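Local coordinates for protein DNA polymerase III subunit beta (Pseudomonas aeruginosa, PDB 4TSZ) that forms a ring-shaped sliding clamp that tethers DNA polymerases and other proteins to DNA and so confers processivity, at residues H224-A227 / F232-T235. Residues are numbered along the deposited sequence; the frame is centred on the assembly and turned at random.
Sequences HIRA and FTFT
A227 and F234 form a hydrogen-bonded pair of an antiparallel beta hairpin in the central domain of the sliding clamp, where strand 232-237 also pairs with strand 52-59 of the N-terminal domain to make one continuous sheet. Both amides and both carbonyls of the pair are satisfied across the hairpin: A227 N donates to F234 O at 2.8 Å, and F234 N returns an almost straight bond to A227 O at 2.7 Å (176° at the hydrogen). Each oxygen also receives a CA-H...O contact, F234 O from R226 CA at 3.2 Å and A227 O from T233 CA at 3.5 Å. Backbone bonding continues along the hairpin from I225 to S236, while R226 bonds outward to V219, and T233 and T235 to V55 and E53, on the two flanking strands. On the buried face the methyl of A227 meets F234 CD1 at 4.1 Å, and both side chains touch L205 of helix 199-208, where F234 and F232 also meet L208. The opposite face carries R226, T233 and T235, whose polar ends find partners in E122 and, weakly for T233 OG1, in R57. R226 runs its aliphatic part past both threonines, then bends at chi3 (75°), and its NH1 forms a salt bridge with E122, whose other carboxylate oxygen bonds T235 OG1. T235 CG2, anti to its own amide nitrogen, comes within 4.1 Å of H224 CD2, while R226 CD rests 3.8 Å from T233 CG2.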
ATOM      1  N   HIS E 224      -7.302  33.613   3.405  1.00 58.32           N
ATOM      2  CA  HIS E 224      -6.503  32.696   2.598  1.00 57.58           C
ATOM      3  C   HIS E 224      -5.030  32.688   3.014  1.00 58.87           C
ATOM      4  O   HIS E 224      -4.539  33.618   3.670  1.00 59.97           O
ATOM      5  CB  HIS E 224      -6.582  33.060   1.095  1.00 59.49           C
ATOM      6  CG  HIS E 224      -7.931  32.914   0.428  1.00 63.61           C
ATOM      7  ND1 HIS E 224      -8.883  33.919   0.495  1.00 66.95           N
ATOM      8  CD2 HIS E 224      -8.437  31.890  -0.304  1.00 64.77           C
ATOM      9  CE1 HIS E 224      -9.937  33.470  -0.172  1.00 65.76           C
ATOM     10  NE2 HIS E 224      -9.719  32.255  -0.668  1.00 64.81           N
ATOM     11  N   ILE E 225      -4.323  31.629   2.598  1.00 51.34           N
ATOM     12  CA  ILE E 225      -2.874  31.482   2.712  1.00 49.90           C
ATOM     13  C   ILE E 225      -2.364  31.152   1.309  1.00 52.35           C
ATOM     14  O   ILE E 225      -2.972  30.335   0.612  1.00 51.81           O
ATOM     15  CB  ILE E 225      -2.361  30.483   3.803  1.00 51.69           C
ATOM     16  CG1 ILE E 225      -0.796  30.467   3.836  1.00 52.11           C
ATOM     17  CG2 ILE E 225      -2.959  29.058   3.628  1.00 49.48           C
ATOM     18  CD1 ILE E 225      -0.123  29.769   5.005  1.00 57.22           C
ATOM     19  N   ARG E 226      -1.264  31.794   0.895  1.00 48.61           N
ATOM     20  CA  ARG E 226      -0.646  31.529  -0.398  1.00 47.87           C
ATOM     21  C   ARG E 226       0.830  31.171  -0.209  1.00 52.95           C
ATOM     22  O   ARG E 226       1.536  31.834   0.548  1.00 53.38           O
ATOM     23  CB  ARG E 226      -0.810  32.720  -1.364  1.00 49.57           C
ATOM     24  CG  ARG E 226      -0.548  32.342  -2.822  1.00 57.97           C
ATOM     25  CD  ARG E 226      -0.596  33.532  -3.756  1.00 67.01           C
ATOM     26  NE  ARG E 226       0.607  34.358  -3.642  1.00 81.50           N
ATOM     27  CZ  ARG E 226       0.753  35.557  -4.198  1.00 92.31           C
ATOM     28  NH1 ARG E 226      -0.236  36.096  -4.901  1.00 71.79           N
ATOM     29  NH2 ARG E 226       1.881  36.236  -4.036  1.00 81.65           N
ATOM     30  N   ALA E 227       1.274  30.108  -0.888  1.00 49.55           N
ATOM     31  CA  ALA E 227       2.654  29.631  -0.877  1.00 49.88           C
ATOM     32  C   ALA E 227       3.126  29.520  -2.322  1.00 56.60           C
ATOM     33  O   ALA E 227       2.498  28.820  -3.116  1.00 55.40           O
ATOM     34  CB  ALA E 227       2.750  28.288  -0.171  1.00 48.64           C
ATOM     35  N   PHE E 232       5.329  26.350  -8.625  1.00 65.10           N
ATOM     36  CA  PHE E 232       3.945  26.237  -8.171  1.00 61.68           C
ATOM     37  C   PHE E 232       3.449  27.376  -7.273  1.00 61.79           C
ATOM     38  O   PHE E 232       4.227  28.011  -6.562  1.00 61.87           O
ATOM     39  CB  PHE E 232       3.648  24.852  -7.535  1.00 61.88           C
ATOM     40  CG  PHE E 232       4.078  24.629  -6.089  1.00 63.37           C
ATOM     41  CD1 PHE E 232       3.327  25.141  -5.034  1.00 65.50           C
ATOM     42  CD2 PHE E 232       5.192  23.846  -5.784  1.00 66.13           C
ATOM     43  CE1 PHE E 232       3.715  24.929  -3.703  1.00 66.47           C
ATOM     44  CE2 PHE E 232       5.586  23.635  -4.445  1.00 68.56           C
ATOM     45  CZ  PHE E 232       4.846  24.182  -3.416  1.00 66.24           C
ATOM     46  N   THR E 233       2.126  27.594  -7.297  1.00 54.72           N
ATOM     47  CA  THR E 233       1.408  28.519  -6.427  1.00 53.61           C
ATOM     48  C   THR E 233       0.326  27.697  -5.733  1.00 53.59           C
ATOM     49  O   THR E 233      -0.539  27.101  -6.391  1.00 51.30           O
ATOM     50  CB  THR E 233       0.843  29.750  -7.164  1.00 60.00           C
ATOM     51  OG1 THR E 233       1.913  30.469  -7.768  1.00 64.58           O
ATOM     52  CG2 THR E 233       0.078  30.683  -6.229  1.00 54.94           C
ATOM     53  N   PHE E 234       0.408  27.641  -4.408  1.00 48.10           N
ATOM     54  CA  PHE E 234      -0.547  26.931  -3.576  1.00 46.54           C
ATOM     55  C   PHE E 234      -1.407  27.965  -2.874  1.00 49.18           C
ATOM     56  O   PHE E 234      -0.874  28.885  -2.261  1.00 49.53           O
ATOM     57  CB  PHE E 234       0.185  26.024  -2.558  1.00 48.19           C
ATOM     58  CG  PHE E 234      -0.655  25.502  -1.409  1.00 48.59           C
ATOM     59  CD1 PHE E 234      -0.836  26.260  -0.254  1.00 51.57           C
ATOM     60  CD2 PHE E 234      -1.224  24.241  -1.462  1.00 50.02           C
ATOM     61  CE1 PHE E 234      -1.611  25.783   0.803  1.00 52.02           C
ATOM     62  CE2 PHE E 234      -1.986  23.754  -0.396  1.00 52.41           C
ATOM     63  CZ  PHE E 234      -2.174  24.530   0.730  1.00 50.80           C
ATOM     64  N   THR E 235      -2.728  27.809  -2.958  1.00 44.45           N
ATOM     65  CA  THR E 235      -3.663  28.685  -2.259  1.00 44.98           C
ATOM     66  C   THR E 235      -4.653  27.834  -1.488  1.00 46.98           C
ATOM     67  O   THR E 235      -5.206  26.882  -2.030  1.00 45.93           O
ATOM     68  CB  THR E 235      -4.361  29.696  -3.195  1.00 51.39           C
ATOM     69  OG1 THR E 235      -3.405  30.284  -4.077  1.00 54.59           O
ATOM     70  CG2 THR E 235      -5.063  30.801  -2.428  1.00 49.01           C
TER